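Local coordinates for protein glycerate dehydrogenase/glyoxylate reductase (Thermus thermophilus, PDB 2CUK) that probably reduces hydroxypyruvate and glyoxylate with NAD(P)H as hydride donor, as a member of the D-isomer specific 2-hydroxyacid dehydrogenase family, at residues D104-L109 with Q157-R162; D195-H200 with A223-T228; G251-D256 with V273-I278. All coordinates share one frame; numbering follows the deposited sequence.

Interaction 1 (D104-L109 with Q157-R162)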
loop_
_atom_site.group_PDB
_atom_site.type_symbol
_atom_site.label_atom_id
_atom_site.label_comp_id
_atom_site.label_asym_id
_atom_site.label_seq_id
_atom_site.Cartn_x
_atom_site.Cartn_y
_atom_site.Cartn_z
ATOM N N ASP A 104 2.094 -2.121 -9.112
ATOM C CA ASP A 104 1.898 -2.450 -7.709
ATOM C C ASP A 104 2.206 -1.248 -6.816
ATOM O O ASP A 104 1.482 -0.921 -5.885
ATOM C CB ASP A 104 2.832 -3.605 -7.350
ATOM C CG ASP A 104 2.221 -4.918 -7.816
ATOM O OD1 ASP A 104 1.052 -4.903 -8.204
ATOM O OD2 ASP A 104 2.915 -5.932 -7.793
ATOM N N LEU A 105 3.352 -0.605 -7.110
ATOM C CA LEU A 105 3.767 0.525 -6.293
ATOM C C LEU A 105 2.895 1.753 -6.536
ATOM O O LEU A 105 2.707 2.599 -5.669
ATOM C CB LEU A 105 5.224 0.849 -6.611
ATOM C CG LEU A 105 5.760 1.988 -5.740
ATOM C CD1 LEU A 105 6.601 1.484 -4.562
ATOM C CD2 LEU A 105 6.651 2.958 -6.518
ATOM N N THR A 106 2.395 1.868 -7.782
ATOM C CA THR A 106 1.433 2.930 -8.041
ATOM C C THR A 106 0.259 2.804 -7.078
ATOM O O THR A 106 -0.148 3.758 -6.428
ATOM C CB THR A 106 0.944 2.833 -9.491
ATOM O OG1 THR A 106 2.061 2.980 -10.375
ATOM C CG2 THR A 106 -0.064 3.954 -9.777
ATOM N N LEU A 107 -0.270 1.591 -6.983
ATOM C CA LEU A 107 -1.371 1.324 -6.069
ATOM C C LEU A 107 -0.947 1.530 -4.619
ATOM O O LEU A 107 -1.713 2.051 -3.817
ATOM C CB LEU A 107 -1.892 -0.105 -6.258
ATOM C CG LEU A 107 -3.114 -0.242 -7.172
ATOM C CD1 LEU A 107 -4.300 0.436 -6.512
ATOM C CD2 LEU A 107 -2.834 0.378 -8.537
ATOM N N ALA A 108 0.275 1.129 -4.285
ATOM C CA ALA A 108 0.772 1.282 -2.922
ATOM C C ALA A 108 0.779 2.764 -2.528
ATOM O O ALA A 108 0.456 3.111 -1.393
ATOM C CB ALA A 108 2.175 0.700 -2.810
ATOM N N LEU A 109 1.147 3.628 -3.472
ATOM C CA LEU A 109 1.193 5.068 -3.229
ATOM C C LEU A 109 -0.212 5.653 -3.105
ATOM O O LEU A 109 -0.456 6.537 -2.280
ATOM C CB LEU A 109 1.960 5.778 -4.357
ATOM C CG LEU A 109 3.486 5.611 -4.361
ATOM C CD1 LEU A 109 4.084 6.256 -5.614
ATOM C CD2 LEU A 109 4.070 6.245 -3.102
ATOM N N GLN A 157 -2.848 0.124 -17.871
ATOM C CA GLN A 157 -3.880 -0.901 -17.910
ATOM C C GLN A 157 -3.793 -1.812 -16.691
ATOM O O GLN A 157 -4.813 -2.264 -16.178
ATOM C CB GLN A 157 -3.756 -1.718 -19.198
ATOM C CG GLN A 157 -4.104 -0.920 -20.453
ATOM C CD GLN A 157 -3.914 -1.715 -21.728
ATOM O OE1 GLN A 157 -4.474 -2.802 -21.889
ATOM N NE2 GLN A 157 -3.122 -1.172 -22.644
ATOM N N ALA A 158 -2.572 -2.086 -16.237
ATOM C CA ALA A 158 -2.379 -2.931 -15.063
ATOM C C ALA A 158 -2.900 -2.182 -13.838
ATOM O O ALA A 158 -3.476 -2.780 -12.937
ATOM C CB ALA A 158 -0.904 -3.260 -14.886
ATOM N N VAL A 159 -2.698 -0.867 -13.811
ATOM C CA VAL A 159 -3.169 -0.072 -12.681
ATOM C C VAL A 159 -4.698 -0.073 -12.648
ATOM O O VAL A 159 -5.309 -0.256 -11.591
ATOM C CB VAL A 159 -2.635 1.383 -12.756
ATOM C CG1 VAL A 159 -3.313 2.242 -11.700
ATOM C CG2 VAL A 159 -1.108 1.388 -12.534
ATOM N N ALA A 160 -5.311 0.112 -13.812
ATOM C CA ALA A 160 -6.764 0.127 -13.921
ATOM C C ALA A 160 -7.380 -1.172 -13.414
ATOM O O ALA A 160 -8.411 -1.156 -12.744
ATOM C CB ALA A 160 -7.177 0.367 -15.373
ATOM N N LYS A 161 -6.756 -2.300 -13.742
ATOM C CA LYS A 161 -7.275 -3.590 -13.302
ATOM C C LYS A 161 -7.298 -3.670 -11.782
ATOM O O LYS A 161 -8.274 -4.128 -11.185
ATOM C CB LYS A 161 -6.425 -4.735 -13.865
ATOM C CG LYS A 161 -6.690 -5.063 -15.339
ATOM C CD LYS A 161 -7.837 -6.066 -15.510
ATOM C CE LYS A 161 -9.190 -5.481 -15.118
ATOM N NZ LYS A 161 -10.281 -6.509 -15.106
ATOM N N ARG A 162 -6.214 -3.228 -11.156
ATOM C CA ARG A 162 -6.136 -3.252 -9.705
ATOM C C ARG A 162 -7.185 -2.320 -9.111
ATOM O O ARG A 162 -7.893 -2.680 -8.173
ATOM C CB ARG A 162 -4.739 -2.825 -9.254
ATOM C CG ARG A 162 -3.672 -3.881 -9.501
ATOM C CD ARG A 162 -2.296 -3.239 -9.635
ATOM N NE ARG A 162 -1.233 -4.233 -9.697
ATOM C CZ ARG A 162 -0.998 -5.032 -10.732
ATOM N NH1 ARG A 162 -1.752 -4.967 -11.825
ATOM N NH2 ARG A 162 -0.010 -5.914 -10.662
#
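R162 reaches across to D104 with the side of its guanidinium group, NE and NH2 both aimed at a single carboxylate oxygen. The NE–OD1 distance between R162 and D104 is 2.8 Å and the NH2–OD1 distance between the same residues 2.9 Å, so this salt bridge is a fork closing on one atom rather than two bonds side by side. NE approaches nearly along the C–O bond of D104, whereas NH2 comes from above the carboxylate plane; OD1 itself stays in the guanidinium plane, and the two flat groups are turned 47° apart. The CB of D104 heads away from the partner helix, but chi1 of -80° sets CG beside the backbone N and swings the carboxylate back toward R162. The third nitrogen is tied down at home: R162 NH1 donates to A158 O at 3.0 Å, meeting that carbonyl on the opposite face from R162 N. All three guanidinium nitrogens are therefore engaged, which fixes the rotation of the group. R162 NH2 also has a salt bridge to E100, and D104 OD2 accepts from Q143 of the second subunit, so the pair links the helix contact to the dimer interface.

Below the charges the packing is apolar. L107 crosses the arginine stem at a slant, its CG 3.7 Å from R162 CB, and its CD2 slides past V159 CG1 at 3.7 Å. V159 uses its other branch on T106, CG2 to CG2 at 3.9 Å, the two side chains crossing almost at right angles. The axes of the two helical segments approach to 9.5 Å, with a crossing angle of -50°. Helix 154-165, which follows strand 146-150, thus packs beside helix 99-114, with V159 wedged between that helix and L147 and L149 of the strand.

Interaction 2 (D195-H200 with A223-T228)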
loop_
_atom_site.group_PDB
_atom_site.type_symbol
_atom_site.label_atom_id
_atom_site.label_comp_id
_atom_site.label_asym_id
_atom_site.label_seq_id
_atom_site.Cartn_x
_atom_site.Cartn_y
_atom_site.Cartn_z
ATOM N N ASP A 195 -11.051 11.741 -9.257
ATOM C CA ASP A 195 -10.810 11.886 -7.826
ATOM C C ASP A 195 -9.329 11.608 -7.597
ATOM O O ASP A 195 -8.713 12.143 -6.677
ATOM C CB ASP A 195 -11.666 10.891 -7.048
ATOM C CG ASP A 195 -13.142 11.207 -7.142
ATOM O OD1 ASP A 195 -13.554 12.248 -6.595
ATOM O OD2 ASP A 195 -13.888 10.426 -7.769
ATOM N N VAL A 196 -8.770 10.757 -8.452
ATOM C CA VAL A 196 -7.356 10.412 -8.401
ATOM C C VAL A 196 -6.815 10.462 -9.827
ATOM O O VAL A 196 -7.385 9.852 -10.727
ATOM C CB VAL A 196 -7.123 8.977 -7.865
ATOM C CG1 VAL A 196 -5.629 8.662 -7.866
ATOM C CG2 VAL A 196 -7.700 8.836 -6.460
ATOM N N VAL A 197 -5.735 11.202 -10.037
ATOM C CA VAL A 197 -5.121 11.282 -11.357
ATOM C C VAL A 197 -3.766 10.588 -11.286
ATOM O O VAL A 197 -2.935 10.935 -10.453
ATOM C CB VAL A 197 -4.889 12.744 -11.803
ATOM C CG1 VAL A 197 -4.170 12.763 -13.151
ATOM C CG2 VAL A 197 -6.222 13.487 -11.894
ATOM N N SER A 198 -3.546 9.605 -12.154
ATOM C CA SER A 198 -2.278 8.884 -12.164
ATOM C C SER A 198 -1.626 9.032 -13.535
ATOM O O SER A 198 -2.272 8.828 -14.570
ATOM C CB SER A 198 -2.501 7.402 -11.837
ATOM O OG SER A 198 -1.265 6.740 -11.615
ATOM N N LEU A 199 -0.347 9.396 -13.541
ATOM C CA LEU A 199 0.384 9.602 -14.785
ATOM C C LEU A 199 1.130 8.356 -15.248
ATOM O O LEU A 199 1.837 7.708 -14.469
ATOM C CB LEU A 199 1.358 10.772 -14.623
ATOM C CG LEU A 199 0.703 12.036 -14.063
ATOM C CD1 LEU A 199 1.744 13.138 -13.938
ATOM C CD2 LEU A 199 -0.452 12.473 -14.972
ATOM N N HIS A 200 0.958 8.023 -16.524
ATOM C CA HIS A 200 1.594 6.847 -17.113
ATOM C C HIS A 200 1.870 7.094 -18.586
ATOM O O HIS A 200 1.609 6.233 -19.425
ATOM C CB HIS A 200 0.678 5.629 -16.971
ATOM C CG HIS A 200 0.311 5.314 -15.556
ATOM N ND1 HIS A 200 1.213 4.798 -14.653
ATOM C CD2 HIS A 200 -0.847 5.488 -14.877
ATOM C CE1 HIS A 200 0.626 4.666 -13.476
ATOM N NE2 HIS A 200 -0.624 5.078 -13.586
ATOM N N ALA A 223 -8.544 16.214 -4.535
ATOM C CA ALA A 223 -8.091 15.156 -5.436
ATOM C C ALA A 223 -6.680 14.702 -5.063
ATOM O O ALA A 223 -5.980 15.383 -4.323
ATOM C CB ALA A 223 -8.106 15.649 -6.881
ATOM N N ILE A 224 -6.282 13.542 -5.577
ATOM C CA ILE A 224 -4.953 12.993 -5.330
ATOM C C ILE A 224 -4.205 12.847 -6.656
ATOM O O ILE A 224 -4.778 12.404 -7.651
ATOM C CB ILE A 224 -5.019 11.587 -4.690
ATOM C CG1 ILE A 224 -5.638 11.667 -3.292
ATOM C CG2 ILE A 224 -3.613 10.987 -4.625
ATOM C CD1 ILE A 224 -5.875 10.301 -2.656
ATOM N N LEU A 225 -2.930 13.222 -6.660
ATOM C CA LEU A 225 -2.094 13.095 -7.850
ATOM C C LEU A 225 -1.048 12.008 -7.630
ATOM O O LEU A 225 -0.378 11.984 -6.598
ATOM C CB LEU A 225 -1.371 14.408 -8.156
ATOM C CG LEU A 225 -0.334 14.313 -9.283
ATOM C CD1 LEU A 225 -1.033 14.103 -10.624
ATOM C CD2 LEU A 225 0.504 15.582 -9.320
ATOM N N LEU A 226 -0.905 11.120 -8.608
ATOM C CA LEU A 226 0.076 10.044 -8.528
ATOM C C LEU A 226 1.003 10.101 -9.742
ATOM O O LEU A 226 0.552 10.314 -10.871
ATOM C CB LEU A 226 -0.628 8.681 -8.501
ATOM C CG LEU A 226 -1.630 8.388 -7.380
ATOM C CD1 LEU A 226 -2.253 7.018 -7.607
ATOM C CD2 LEU A 226 -0.931 8.443 -6.025
ATOM N N ASN A 227 2.299 9.928 -9.515
ATOM C CA ASN A 227 3.248 9.925 -10.624
ATOM C C ASN A 227 4.380 8.933 -10.396
ATOM O O ASN A 227 5.260 9.155 -9.565
ATOM C CB ASN A 227 3.836 11.321 -10.864
ATOM C CG ASN A 227 4.754 11.363 -12.080
ATOM O OD1 ASN A 227 4.653 10.521 -12.976
ATOM N ND2 ASN A 227 5.643 12.350 -12.125
ATOM N N THR A 228 4.339 7.827 -11.130
ATOM C CA THR A 228 5.380 6.810 -11.035
ATOM C C THR A 228 6.058 6.676 -12.403
ATOM O O THR A 228 6.825 5.741 -12.637
ATOM C CB THR A 228 4.800 5.440 -10.620
ATOM O OG1 THR A 228 3.807 5.025 -11.569
ATOM C CG2 THR A 228 4.173 5.525 -9.227
HETATM O O HOH W 1 1.626 7.391 -11.792
HETATM O O HOH W 2 4.086 4.574 -14.422
#
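Strands V196-L199 and I224-N227 run side by side and parallel in the Rossmann-type coenzyme domain, their axes 4.7 Å apart at closest approach. They are the two strands of a beta-alpha-beta crossover through helix 213-216, and lie inside the sheet between strands 146-150 and 249-252. Four backbone bonds join them: I224 N to D195 O, V197 N to I224 O, L226 N to V197 O and L199 N to L226 O. The next expected bond is absent, because L199 O and T228 N have drawn 4.2 Å apart. Water 1 fills the gap, donating to L199 O at 2.7 Å and accepting from T228 N, while also bonding to S198 OG.

V196, S198, I224 and L226 point to the face overlaid by helix 99-114, where V196 and L226 both meet L110. The closest apolar contact is diagonal: V196 CG1, anti to its N with chi1 179°, extends to L226 CD1 at 3.8 Å. S198 OG rests against L226 CB and also receives a weak, strongly bent bond from H200 NE2.

On the other face V197 and L225 make looser contact, and L199 sets its CB 3.7 Å from N227 OD1. The N227 amide is gripped at both ends by the following loop, OD1 accepting from A229 N and ND2 donating to R230 O, which holds the group beside L199. Beyond the strands, H200 and T228 cross with ring atom CE1 of H200 3.7 Å from T228 OG1, a hydroxyl whose partner outside the two segments is T106. Water 2, in the plane of the H200 ring at its edge, joins H200 ND1 to T228 OG1, each 2.9 Å from the water oxygen.

Interaction 3 (G251-D256 with V273-I278)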
loop_
_atom_site.group_PDB
_atom_site.type_symbol
_atom_site.label_atom_id
_atom_site.label_comp_id
_atom_site.label_asym_id
_atom_site.label_seq_id
_atom_site.Cartn_x
_atom_site.Cartn_y
_atom_site.Cartn_z
ATOM N N GLY A 251 1.281 11.219 -4.333
ATOM C CA GLY A 251 2.185 10.096 -4.142
ATOM C C GLY A 251 3.135 10.086 -5.325
ATOM O O GLY A 251 2.716 9.865 -6.467
ATOM N N LEU A 252 4.416 10.320 -5.066
ATOM C CA LEU A 252 5.396 10.374 -6.143
ATOM C C LEU A 252 6.550 9.396 -5.999
ATOM O O LEU A 252 7.155 9.293 -4.936
ATOM C CB LEU A 252 5.988 11.780 -6.231
ATOM C CG LEU A 252 5.046 12.981 -6.164
ATOM C CD1 LEU A 252 5.887 14.250 -6.102
ATOM C CD2 LEU A 252 4.111 12.993 -7.368
ATOM N N ASP A 253 6.868 8.696 -7.083
ATOM C CA ASP A 253 7.991 7.771 -7.075
ATOM C C ASP A 253 9.084 8.385 -7.950
ATOM O O ASP A 253 10.221 7.917 -7.972
ATOM C CB ASP A 253 7.595 6.409 -7.634
ATOM C CG ASP A 253 8.728 5.405 -7.550
ATOM O OD1 ASP A 253 9.239 5.213 -6.428
ATOM O OD2 ASP A 253 9.107 4.818 -8.592
ATOM N N VAL A 254 8.719 9.438 -8.675
ATOM C CA VAL A 254 9.649 10.144 -9.550
ATOM C C VAL A 254 9.475 11.637 -9.302
ATOM O O VAL A 254 8.364 12.103 -9.050
ATOM C CB VAL A 254 9.378 9.829 -11.045
ATOM C CG1 VAL A 254 9.548 8.337 -11.297
ATOM C CG2 VAL A 254 7.974 10.286 -11.445
ATOM N N THR A 255 10.572 12.384 -9.364
ATOM C CA THR A 255 10.516 13.819 -9.115
ATOM C C THR A 255 11.374 14.640 -10.076
ATOM O O THR A 255 12.076 14.098 -10.931
ATOM C CB THR A 255 10.975 14.142 -7.672
ATOM O OG1 THR A 255 12.359 13.797 -7.525
ATOM C CG2 THR A 255 10.159 13.345 -6.657
ATOM N N ASP A 256 11.301 15.957 -9.915
ATOM C CA ASP A 256 12.066 16.897 -10.724
ATOM C C ASP A 256 12.417 18.083 -9.824
ATOM O O ASP A 256 11.539 18.854 -9.424
ATOM C CB ASP A 256 11.238 17.379 -11.921
ATOM C CG ASP A 256 12.047 18.242 -12.880
ATOM O OD1 ASP A 256 12.820 19.097 -12.401
ATOM O OD2 ASP A 256 11.907 18.074 -14.110
ATOM N N VAL A 273 3.700 11.795 -0.291
ATOM C CA VAL A 273 4.472 10.586 -0.051
ATOM C C VAL A 273 5.447 10.447 -1.212
ATOM O O VAL A 273 5.047 10.232 -2.356
ATOM C CB VAL A 273 3.556 9.331 0.050
ATOM C CG1 VAL A 273 4.404 8.055 0.108
ATOM C CG2 VAL A 273 2.690 9.427 1.303
ATOM N N ILE A 274 6.734 10.606 -0.916
ATOM C CA ILE A 274 7.767 10.514 -1.940
ATOM C C ILE A 274 8.641 9.273 -1.750
ATOM O O ILE A 274 9.253 9.086 -0.698
ATOM C CB ILE A 274 8.693 11.772 -1.930
ATOM C CG1 ILE A 274 7.930 13.014 -2.407
ATOM C CG2 ILE A 274 9.874 11.562 -2.851
ATOM C CD1 ILE A 274 6.565 13.208 -1.743
ATOM N N THR A 275 8.687 8.420 -2.768
ATOM C CA THR A 275 9.532 7.235 -2.699
ATOM C C THR A 275 10.666 7.476 -3.691
ATOM O O THR A 275 10.476 8.128 -4.714
ATOM C CB THR A 275 8.746 5.938 -3.017
ATOM O OG1 THR A 275 7.991 6.099 -4.220
ATOM C CG2 THR A 275 7.804 5.602 -1.869
ATOM N N PRO A 276 11.866 6.959 -3.394
ATOM C CA PRO A 276 13.037 7.142 -4.255
ATOM C C PRO A 276 13.137 6.339 -5.557
ATOM O O PRO A 276 14.093 5.596 -5.756
ATOM C CB PRO A 276 14.192 6.854 -3.300
ATOM C CG PRO A 276 13.633 5.724 -2.473
ATOM C CD PRO A 276 12.207 6.170 -2.194
ATOM N N HIS A 277 12.161 6.509 -6.443
ATOM C CA HIS A 277 12.164 5.829 -7.736
ATOM C C HIS A 277 12.388 4.327 -7.603
ATOM O O HIS A 277 13.321 3.766 -8.191
ATOM C CB HIS A 277 13.249 6.438 -8.631
ATOM C CG HIS A 277 13.007 6.249 -10.096
ATOM N ND1 HIS A 277 13.885 6.697 -11.060
ATOM C CD2 HIS A 277 12.004 5.628 -10.760
ATOM C CE1 HIS A 277 13.436 6.357 -12.254
ATOM N NE2 HIS A 277 12.296 5.708 -12.100
ATOM N N ILE A 278 11.520 3.682 -6.837
ATOM C CA ILE A 278 11.614 2.250 -6.611
ATOM C C ILE A 278 10.469 1.494 -7.273
ATOM O O ILE A 278 10.198 0.341 -6.939
ATOM C CB ILE A 278 11.628 1.942 -5.100
ATOM C CG1 ILE A 278 10.430 2.614 -4.419
ATOM C CG2 ILE A 278 12.932 2.431 -4.497
ATOM C CD1 ILE A 278 10.340 2.377 -2.919
#
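V254 lies over one face of the H277 imidazole while D253 meets its edge. V254 CG1 stands 4.0 Å from the ring centroid of H277 and 27° off the ring normal, a CH-pi contact reaching CD2 and NE2. D253 OD2 sits in the ring plane, 3.7 Å from H277 CD2. W132 of the second subunit also meets this ring, the two planes at about 60°.

The D253 carboxylate, the other flat group, is the anchor of the loop. With CG anti to the backbone N (chi1 -176°) it reaches over the chain beyond strand 272-274. OD1 takes two donors on different lone pairs: T275 OG1 bonds to D253 OD1 at 2.7 Å on the anti side, and I278 N bonds to the same oxygen at 2.8 Å on the syn side. OD2 accepts from G279 N, so both carboxylate oxygens are satisfied by the 275-279 loop, and the group is pinned against rotation. T275 crosses D253 at about a right angle.

Between the two anchoring donors the chain makes an inverse gamma turn centred on P276, closed by H277 N to T275 O at 2.9 Å. H277 then adopts positive phi, turning the backbone so that I278 N faces the carboxylate.

Before the loop, the strands pair in parallel: L252 N donates to V273 O and T275 N to L252 O, each 2.8 Å between the named atoms. L252 CD1 and I274 CG1 touch only loosely on one side of the sheet.

Here the last two strands of the Rossmann-type sheet give way to loops at their C-terminal ends, where this fold places its active site. D-2-hydroxyacid dehydrogenases use a histidine with a neighbouring glutamate there; H277, with E258 close by, is consistent with that pair.

Overall arrangement
From the N terminus, interaction 1 closes the excursion from helix 99-114 through strand 146-150 to helix 154-165; interaction 2 then closes the loop between neighbouring strands 196-199 and 224-227, and interaction 3 that between strands 249-252 and 272-274. The three follow in series, none nesting in or crossing another. Helix 99-114 is common ground: T106 OG1 makes a probable hydrogen bond to T228 OG1 of interaction 2 at 2.9 Å, and L105 and L109 pack on D253 and V273 of interaction 3. Interactions 2 and 3 are stitched within one sheet by L225 O with G251 N and N227 O with D253 N. Interactions 1 and 3 both reach the second subunit, tying the coenzyme domain to the dimer.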